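Local atomic coordinates of ErfK/YbiS/YcfS/YnhG family protein (PDB entry 4LPQ), a protein that probably acts as a peptidoglycan L,D-transpeptidase in cell-wall synthesis, carrying a putative peptidoglycan-binding domain ahead of its YkuD-type catalytic domain. Residues L27-L35 with R104-S112; A51-Y59 with T68-P78. One frame throughout, in Å; residues are numbered along the deposited sequence.

Interaction 1: residues L27-L35 with R104-S112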
loop_
_atom_site.group_PDB
_atom_site.type_symbol
_atom_site.label_atom_id
_atom_site.label_comp_id
_atom_site.label_asym_id
_atom_site.label_seq_id
_atom_site.Cartn_x
_atom_site.Cartn_y
_atom_site.Cartn_z
ATOM N N LEU A 27 13.053 -2.079 -7.061
ATOM C CA LEU A 27 11.806 -1.610 -6.515
ATOM C C LEU A 27 11.848 -0.130 -6.195
ATOM O O LEU A 27 10.935 0.634 -6.550
ATOM C CB LEU A 27 11.417 -2.423 -5.285
ATOM C CG LEU A 27 11.023 -3.872 -5.563
ATOM C CD1 LEU A 27 11.034 -4.661 -4.307
ATOM C CD2 LEU A 27 9.649 -3.953 -6.239
HETATM N N MSE A 28 12.940 0.249 -5.528
HETATM C CA MSE A 28 13.101 1.682 -5.167
HETATM C C MSE A 28 13.071 2.531 -6.423
HETATM O O MSE A 28 12.390 3.589 -6.485
HETATM C CB MSE A 28 14.386 1.838 -4.367
HETATM C CG MSE A 28 14.458 3.234 -3.708
HETATM SE SE MSE A 28 16.103 3.535 -2.755
HETATM C CE MSE A 28 15.987 2.052 -1.507
ATOM N N ASP A 29 13.868 2.126 -7.425
ATOM C CA ASP A 29 13.969 2.887 -8.677
ATOM C C ASP A 29 12.637 3.052 -9.377
ATOM O O ASP A 29 12.340 4.102 -10.017
ATOM C CB ASP A 29 14.973 2.230 -9.643
ATOM C CG ASP A 29 16.421 2.251 -9.129
ATOM O OD1 ASP A 29 16.778 3.031 -8.228
ATOM O OD2 ASP A 29 17.216 1.515 -9.800
ATOM N N LEU A 30 11.795 2.019 -9.324
ATOM C CA LEU A 30 10.517 2.018 -9.970
ATOM C C LEU A 30 9.423 2.695 -9.157
ATOM O O LEU A 30 8.280 2.795 -9.664
ATOM C CB LEU A 30 10.107 0.601 -10.317
ATOM C CG LEU A 30 10.919 -0.127 -11.377
ATOM C CD1 LEU A 30 10.443 -1.584 -11.452
ATOM C CD2 LEU A 30 10.783 0.536 -12.702
ATOM N N GLY A 31 9.715 3.129 -7.943
ATOM C CA GLY A 31 8.758 3.847 -7.135
ATOM C C GLY A 31 7.913 3.071 -6.172
ATOM O O GLY A 31 7.035 3.607 -5.521
ATOM N N TYR A 32 8.227 1.776 -6.021
ATOM C CA TYR A 32 7.546 0.967 -5.026
ATOM C C TYR A 32 8.153 1.324 -3.690
ATOM O O TYR A 32 9.368 1.366 -3.550
ATOM C CB TYR A 32 7.708 -0.525 -5.371
ATOM C CG TYR A 32 6.938 -0.814 -6.637
ATOM C CD1 TYR A 32 7.509 -0.608 -7.896
ATOM C CD2 TYR A 32 5.601 -1.201 -6.626
ATOM C CE1 TYR A 32 6.794 -0.786 -9.038
ATOM C CE2 TYR A 32 4.839 -1.344 -7.788
ATOM C CZ TYR A 32 5.453 -1.143 -9.024
ATOM O OH TYR A 32 4.704 -1.356 -10.134
ATOM N N PHE A 33 7.337 1.605 -2.686
ATOM C CA PHE A 33 7.847 2.202 -1.448
ATOM C C PHE A 33 8.710 1.250 -0.679
ATOM O O PHE A 33 8.276 0.181 -0.239
ATOM C CB PHE A 33 6.668 2.603 -0.561
ATOM C CG PHE A 33 7.126 3.265 0.715
ATOM C CD1 PHE A 33 7.583 4.558 0.690
ATOM C CD2 PHE A 33 7.249 2.557 1.845
ATOM C CE1 PHE A 33 8.108 5.131 1.845
ATOM C CE2 PHE A 33 7.716 3.113 2.971
ATOM C CZ PHE A 33 8.164 4.383 2.997
ATOM N N ILE A 34 9.956 1.672 -0.507
ATOM C CA ILE A 34 10.988 0.935 0.227
ATOM C C ILE A 34 12.075 1.966 0.561
ATOM O O ILE A 34 12.533 2.743 -0.314
ATOM C CB ILE A 34 11.542 -0.259 -0.588
ATOM C CG1 ILE A 34 12.401 -1.172 0.276
ATOM C CG2 ILE A 34 12.228 0.138 -1.860
ATOM C CD1 ILE A 34 12.782 -2.463 -0.474
ATOM N N LEU A 35 12.545 1.960 1.752
ATOM C CA LEU A 35 13.539 2.926 2.239
ATOM C C LEU A 35 14.991 2.485 2.124
ATOM O O LEU A 35 15.885 3.332 1.991
ATOM C CB LEU A 35 13.221 3.301 3.698
ATOM C CG LEU A 35 11.937 3.983 3.983
ATOM C CD1 LEU A 35 11.785 4.319 5.447
ATOM C CD2 LEU A 35 11.866 5.230 3.164
ATOM N N ARG A 104 1.650 11.485 -12.898
ATOM C CA ARG A 104 2.825 10.604 -12.760
ATOM C C ARG A 104 2.730 9.951 -11.371
ATOM O O ARG A 104 2.568 10.602 -10.346
ATOM C CB ARG A 104 4.138 11.453 -12.805
ATOM C CG ARG A 104 5.454 10.666 -12.521
ATOM C CD ARG A 104 6.749 11.544 -12.507
ATOM N NE ARG A 104 6.901 12.711 -11.562
ATOM C CZ ARG A 104 7.458 12.717 -10.338
ATOM N NH1 ARG A 104 7.923 11.590 -9.787
ATOM N NH2 ARG A 104 7.511 13.856 -9.629
ATOM N N VAL A 105 2.913 8.635 -11.326
ATOM C CA VAL A 105 2.987 7.931 -10.044
ATOM C C VAL A 105 4.308 8.272 -9.410
ATOM O O VAL A 105 5.410 7.982 -9.985
ATOM C CB VAL A 105 2.844 6.410 -10.259
ATOM C CG1 VAL A 105 3.034 5.668 -8.997
ATOM C CG2 VAL A 105 1.493 6.144 -10.871
ATOM N N VAL A 106 4.258 8.749 -8.188
ATOM C CA VAL A 106 5.435 9.043 -7.389
ATOM C C VAL A 106 5.844 7.829 -6.538
ATOM O O VAL A 106 7.023 7.462 -6.478
ATOM C CB VAL A 106 5.234 10.321 -6.520
ATOM C CG1 VAL A 106 6.440 10.609 -5.627
ATOM C CG2 VAL A 106 4.912 11.490 -7.410
ATOM N N ARG A 107 4.830 7.201 -5.924
ATOM C CA ARG A 107 5.061 5.966 -5.176
ATOM C C ARG A 107 3.878 5.064 -5.291
ATOM O O ARG A 107 2.716 5.478 -5.398
ATOM C CB ARG A 107 5.317 6.132 -3.630
ATOM C CG ARG A 107 6.578 6.761 -3.154
ATOM C CD ARG A 107 7.869 6.025 -3.484
ATOM N NE ARG A 107 8.969 6.746 -2.856
ATOM C CZ ARG A 107 9.539 7.830 -3.402
ATOM N NH1 ARG A 107 9.134 8.326 -4.557
ATOM N NH2 ARG A 107 10.470 8.504 -2.768
ATOM N N ILE A 108 4.193 3.763 -5.257
ATOM C CA ILE A 108 3.212 2.703 -5.140
ATOM C C ILE A 108 3.388 2.096 -3.745
ATOM O O ILE A 108 4.516 1.674 -3.429
ATOM C CB ILE A 108 3.380 1.599 -6.211
ATOM C CG1 ILE A 108 3.434 2.144 -7.625
ATOM C CG2 ILE A 108 2.234 0.579 -6.035
ATOM C CD1 ILE A 108 4.791 2.476 -8.131
ATOM N N ILE A 109 2.286 1.984 -2.987
ATOM C CA ILE A 109 2.335 1.564 -1.601
ATOM C C ILE A 109 1.392 0.372 -1.425
ATOM O O ILE A 109 0.215 0.461 -1.866
ATOM C CB ILE A 109 1.985 2.769 -0.692
ATOM C CG1 ILE A 109 3.115 3.772 -0.698
ATOM C CG2 ILE A 109 1.697 2.336 0.725
ATOM C CD1 ILE A 109 2.727 5.160 -0.251
ATOM N N ASN A 110 1.884 -0.701 -0.761
ATOM C CA ASN A 110 0.978 -1.799 -0.467
ATOM C C ASN A 110 -0.121 -1.334 0.490
ATOM O O ASN A 110 0.106 -0.665 1.477
ATOM C CB ASN A 110 1.790 -2.907 0.187
ATOM C CG ASN A 110 0.980 -4.163 0.439
ATOM O OD1 ASN A 110 0.381 -4.683 -0.491
ATOM N ND2 ASN A 110 0.954 -4.607 1.693
ATOM N N ALA A 111 -1.383 -1.738 0.170
ATOM C CA ALA A 111 -2.563 -1.330 0.923
ATOM C C ALA A 111 -3.471 -2.522 1.209
ATOM O O ALA A 111 -3.401 -3.557 0.535
ATOM C CB ALA A 111 -3.324 -0.195 0.181
ATOM N N SER A 112 -4.390 -2.369 2.191
ATOM C CA SER A 112 -5.415 -3.316 2.409
ATOM C C SER A 112 -6.624 -2.601 2.871
ATOM O O SER A 112 -6.611 -1.823 3.815
ATOM C CB SER A 112 -4.950 -4.366 3.444
ATOM O OG SER A 112 -5.924 -5.373 3.660
#
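The Tyr32 ring carries Ile108 on one face. CD1 of Ile108 stands 3.7 Å from the centroid of the Tyr32 ring and only 9° off the ring normal, a CH-pi contact, while Leu27 O and Leu30 CB meet the ring at its edge, in plane. The Phe33 ring is approached obliquely by Ile109 CG1. The backbones meet in a single beta bridge between Tyr32 and Ile108, with the hydrogen-bond pattern of a parallel bridge. It joins the loop after helix 18-30, in the putative peptidoglycan-binding domain, to strand 104-110 of the catalytic domain. Both bridge bonds run through the Ile108 backbone: its N donates to Gly31 O at 2.9 Å, and its O accepts from Phe33 N, also at 2.9 Å. The first donor sits 35° out of the Gly31 carbonyl plane; the second approaches nearly end-on. Besides the hydrogen bond from Ile108 N, Gly31 O takes a weaker CA-H...O contact from Arg107 CA at 3.1 Å.

That carbonyl is presented by a Schellman motif. Gly31, with positive phi, is the first residue to leave helical backbone angles, and Tyr32 N reaches back to Leu27 O at 3.0 Å. On the strand side, Val106 and Arg107 both face Ala99, forming a classic beta bulge just ahead of the bridge. Trp191 and Ala188 of helix 186-196 border the Phe33 side.

Although the CB of Tyr32 points away from the strand, its ring folds back over Ile108, where Tyr32 CD2 comes within 3.6 Å of Ile108 CB. Chi2 of Ile108, at 90°, is turned well past the staggered value and carries CD1 over the ring centre. Phe33 sends its CB the other way, toward the strand, and this CB rests on Ile109 CG1 at 3.7 Å.

Interaction 2: residues A51-Y59 with T68-P78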
loop_
_atom_site.group_PDB
_atom_site.type_symbol
_atom_site.label_atom_id
_atom_site.label_comp_id
_atom_site.label_asym_id
_atom_site.label_seq_id
_atom_site.Cartn_x
_atom_site.Cartn_y
_atom_site.Cartn_z
ATOM N N ALA A 51 3.365 -5.013 -3.075
ATOM C CA ALA A 51 2.854 -3.914 -3.905
ATOM C C ALA A 51 3.152 -4.140 -5.352
ATOM O O ALA A 51 2.351 -3.860 -6.226
ATOM C CB ALA A 51 3.446 -2.640 -3.451
ATOM N N PHE A 52 4.361 -4.630 -5.643
ATOM C CA PHE A 52 4.757 -4.878 -7.010
ATOM C C PHE A 52 3.943 -5.955 -7.678
ATOM O O PHE A 52 3.443 -5.829 -8.779
ATOM C CB PHE A 52 6.240 -5.218 -7.073
ATOM C CG PHE A 52 6.697 -5.379 -8.507
ATOM C CD1 PHE A 52 6.939 -4.278 -9.286
ATOM C CD2 PHE A 52 6.760 -6.603 -9.094
ATOM C CE1 PHE A 52 7.165 -4.391 -10.623
ATOM C CE2 PHE A 52 7.046 -6.735 -10.463
ATOM C CZ PHE A 52 7.218 -5.608 -11.256
ATOM N N GLN A 53 3.833 -7.097 -6.989
ATOM C CA GLN A 53 3.038 -8.221 -7.512
ATOM C C GLN A 53 1.600 -7.791 -7.708
ATOM O O GLN A 53 0.993 -8.132 -8.727
ATOM C CB GLN A 53 3.153 -9.488 -6.664
ATOM C CG GLN A 53 4.541 -10.084 -6.640
ATOM C CD GLN A 53 4.680 -11.255 -5.775
ATOM O OE1 GLN A 53 4.182 -11.318 -4.659
ATOM N NE2 GLN A 53 5.425 -12.224 -6.312
ATOM N N LYS A 54 1.019 -7.108 -6.723
ATOM C CA LYS A 54 -0.320 -6.547 -6.920
ATOM C C LYS A 54 -0.451 -5.649 -8.148
ATOM O O LYS A 54 -1.352 -5.802 -8.946
ATOM C CB LYS A 54 -0.705 -5.739 -5.673
ATOM C CG LYS A 54 -1.014 -6.596 -4.437
ATOM C CD LYS A 54 -1.179 -5.763 -3.196
ATOM C CE LYS A 54 -1.848 -6.466 -2.070
ATOM N NZ LYS A 54 -2.149 -5.482 -0.959
ATOM N N ALA A 55 0.480 -4.717 -8.286
ATOM C CA ALA A 55 0.402 -3.768 -9.350
ATOM C C ALA A 55 0.425 -4.497 -10.715
ATOM O O ALA A 55 -0.276 -4.182 -11.649
ATOM C CB ALA A 55 1.524 -2.784 -9.239
ATOM N N ALA A 56 1.349 -5.470 -10.829
ATOM C CA ALA A 56 1.621 -6.183 -12.054
ATOM C C ALA A 56 0.568 -7.271 -12.315
ATOM O O ALA A 56 0.666 -7.948 -13.360
ATOM C CB ALA A 56 3.034 -6.745 -12.042
ATOM N N GLY A 57 -0.339 -7.526 -11.409
ATOM C CA GLY A 57 -1.348 -8.548 -11.593
ATOM C C GLY A 57 -0.888 -9.988 -11.369
ATOM O O GLY A 57 -1.490 -10.893 -11.956
ATOM N N LEU A 58 0.181 -10.142 -10.583
ATOM C CA LEU A 58 0.785 -11.439 -10.358
ATOM C C LEU A 58 0.333 -12.048 -9.073
ATOM O O LEU A 58 -0.154 -11.365 -8.163
ATOM C CB LEU A 58 2.300 -11.237 -10.312
ATOM C CG LEU A 58 2.851 -10.571 -11.548
ATOM C CD1 LEU A 58 4.278 -10.376 -11.373
ATOM C CD2 LEU A 58 2.503 -11.369 -12.821
ATOM N N TYR A 59 0.493 -13.357 -8.970
ATOM C CA TYR A 59 0.125 -14.071 -7.755
ATOM C C TYR A 59 0.912 -13.484 -6.581
ATOM O O TYR A 59 2.129 -13.286 -6.655
ATOM C CB TYR A 59 0.455 -15.568 -7.938
ATOM C CG TYR A 59 -0.068 -16.495 -6.874
ATOM C CD1 TYR A 59 -1.402 -16.814 -6.795
ATOM C CD2 TYR A 59 0.789 -17.074 -6.001
ATOM C CE1 TYR A 59 -1.831 -17.701 -5.825
ATOM C CE2 TYR A 59 0.377 -17.971 -5.071
ATOM C CZ TYR A 59 -0.925 -18.292 -4.968
ATOM O OH TYR A 59 -1.336 -19.205 -4.019
ATOM N N THR A 68 7.633 -12.881 -11.903
ATOM C CA THR A 68 7.847 -11.605 -11.229
ATOM C C THR A 68 9.086 -10.895 -11.714
ATOM O O THR A 68 9.074 -9.687 -11.970
ATOM C CB THR A 68 7.785 -11.775 -9.682
ATOM O OG1 THR A 68 6.538 -12.288 -9.282
ATOM C CG2 THR A 68 8.001 -10.450 -8.994
ATOM N N GLN A 69 10.154 -11.646 -11.926
ATOM C CA GLN A 69 11.382 -11.075 -12.439
ATOM C C GLN A 69 11.156 -10.469 -13.820
ATOM O O GLN A 69 11.682 -9.414 -14.107
ATOM C CB GLN A 69 12.482 -12.149 -12.488
ATOM C CG GLN A 69 13.780 -11.636 -12.997
ATOM C CD GLN A 69 14.407 -10.713 -11.996
ATOM O OE1 GLN A 69 14.445 -10.988 -10.806
ATOM N NE2 GLN A 69 14.932 -9.613 -12.498
ATOM N N ALA A 70 10.379 -11.142 -14.667
ATOM C CA ALA A 70 10.094 -10.588 -15.955
ATOM C C ALA A 70 9.406 -9.238 -15.877
ATOM O O ALA A 70 9.713 -8.308 -16.625
ATOM C CB ALA A 70 9.297 -11.574 -16.815
ATOM N N ALA A 71 8.452 -9.135 -14.938
ATOM C CA ALA A 71 7.735 -7.877 -14.774
ATOM C C ALA A 71 8.680 -6.789 -14.216
ATOM O O ALA A 71 8.574 -5.604 -14.585
ATOM C CB ALA A 71 6.513 -8.127 -13.917
ATOM N N LEU A 72 9.561 -7.165 -13.303
ATOM C CA LEU A 72 10.544 -6.233 -12.780
ATOM C C LEU A 72 11.406 -5.685 -13.907
ATOM O O LEU A 72 11.686 -4.495 -14.003
ATOM C CB LEU A 72 11.366 -6.890 -11.690
ATOM C CG LEU A 72 10.713 -7.019 -10.362
ATOM C CD1 LEU A 72 11.434 -8.007 -9.538
ATOM C CD2 LEU A 72 10.580 -5.669 -9.645
ATOM N N ASP A 73 11.880 -6.607 -14.751
ATOM C CA ASP A 73 12.741 -6.215 -15.872
ATOM C C ASP A 73 11.973 -5.318 -16.853
ATOM O O ASP A 73 12.596 -4.396 -17.458
ATOM C CB ASP A 73 13.273 -7.413 -16.590
ATOM C CG ASP A 73 14.394 -8.146 -15.759
ATOM O OD1 ASP A 73 14.944 -7.631 -14.822
ATOM O OD2 ASP A 73 14.796 -9.221 -16.161
ATOM N N ALA A 74 10.665 -5.587 -17.040
ATOM C CA ALA A 74 9.857 -4.754 -17.901
ATOM C C ALA A 74 9.596 -3.350 -17.245
ATOM O O ALA A 74 9.172 -2.414 -17.923
ATOM C CB ALA A 74 8.513 -5.398 -18.209
ATOM N N GLY A 75 9.887 -3.205 -15.975
ATOM C CA GLY A 75 9.731 -1.933 -15.315
ATOM C C GLY A 75 8.281 -1.599 -15.046
ATOM O O GLY A 75 7.872 -0.455 -15.056
ATOM N N TYR A 76 7.433 -2.578 -14.738
ATOM C CA TYR A 76 6.012 -2.378 -14.605
ATOM C C TYR A 76 5.708 -1.325 -13.530
ATOM O O TYR A 76 6.130 -1.424 -12.398
ATOM C CB TYR A 76 5.226 -3.623 -14.236
ATOM C CG TYR A 76 3.723 -3.359 -14.215
ATOM C CD1 TYR A 76 2.991 -3.306 -15.388
ATOM C CD2 TYR A 76 3.117 -2.913 -13.080
ATOM C CE1 TYR A 76 1.666 -2.874 -15.391
ATOM C CE2 TYR A 76 1.818 -2.490 -13.045
ATOM C CZ TYR A 76 1.120 -2.431 -14.185
ATOM O OH TYR A 76 -0.200 -2.036 -14.168
ATOM N N ARG A 77 4.897 -0.326 -13.960
ATOM C CA ARG A 77 4.336 0.702 -13.065
ATOM C C ARG A 77 2.880 0.875 -13.457
ATOM O O ARG A 77 2.551 0.941 -14.658
ATOM C CB ARG A 77 5.047 2.003 -13.160
ATOM C CG ARG A 77 6.446 1.961 -12.556
ATOM C CD ARG A 77 7.315 3.091 -12.997
ATOM N NE ARG A 77 6.692 4.396 -13.007
ATOM C CZ ARG A 77 6.592 5.278 -12.005
ATOM N NH1 ARG A 77 6.976 5.040 -10.803
ATOM N NH2 ARG A 77 6.075 6.418 -12.276
ATOM N N PRO A 78 1.983 1.031 -12.468
ATOM C CA PRO A 78 0.577 1.244 -12.832
ATOM C C PRO A 78 0.360 2.669 -13.457
ATOM O O PRO A 78 1.150 3.573 -13.172
ATOM C CB PRO A 78 -0.130 1.095 -11.516
ATOM C CG PRO A 78 0.863 1.324 -10.510
ATOM C CD PRO A 78 2.196 1.003 -11.022
#
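Phe52 drives its ring against helix 68-74 and makes the tight half of this contact between two helices of the putative peptidoglycan-binding domain. CG is anti to the backbone N (chi1 -176°), which extends the ring toward the other helix. Leu72 CD2 lies over one face, 3.6 Å from the Phe52 ring centroid, while Ala71 O meets the edge in plane. At the far end Phe52 CZ packs 3.5 Å from Leu72 N, and Thr68 CG2 flanks the CD2-CE2 side of the ring. An alanine in place of Phe52 would probably leave a gap beside Leu72 and Ala71, with the Leu72 methyl robbed of its aromatic face.

Packing is looser toward the partly exposed side, where Ala56 CB and Ala71 CB stand 4.2 Å apart and Leu58 CD1 touches Ala71 CB at 4.1 Å. Tyr76 borders this side but sits close: one ring face lies against Ala56 CA, and Tyr76 CE2 comes within 3.0 Å of Ala55 O.

A polar link lies at the Thr68 end: Gln53 NE2 donates to Thr68 OG1 at 3.2 Å, almost straight (169°) and in the amide plane. Gly62 N on OE1 and Asp61 OD1 on NE2 hold the same amide, which fixes its flip.

The short helical segments cross nearly at right angles (83°), and Schellman motifs at Gly57 and Gly75 end both helices. Helix 18-30 closes the bundle, placing Leu27 against Phe52 and Leu72 and Leu23 against Leu72, whereas Ala55 and Pro78 look toward Ile96 and Leu98 of strand 96-101.

In the fold
Interaction 2 packs two helices inside the helical domain, and interaction 1 is one of the contacts joining that domain to the catalytic sheet; their centres lie 12 Å apart. Tyr32 ties them together: its OH is 2.7 Å from Tyr76 O, a probable hydrogen bond, and its ring meets that of Phe52 edge-to-face. Lys54 NZ likewise reaches Asn110 OD1 at 2.7 Å. Arg77, just past helix 66-74, spans both segments of interaction 1, bonding Leu30 O through NH1 and Val105 O through NH2. The Ile109 side chain is about 11 Å from that of His167, the predicted proton donor/acceptor that accompanies the predicted nucleophile Cys181, whereas interaction 2 lies away from these sites.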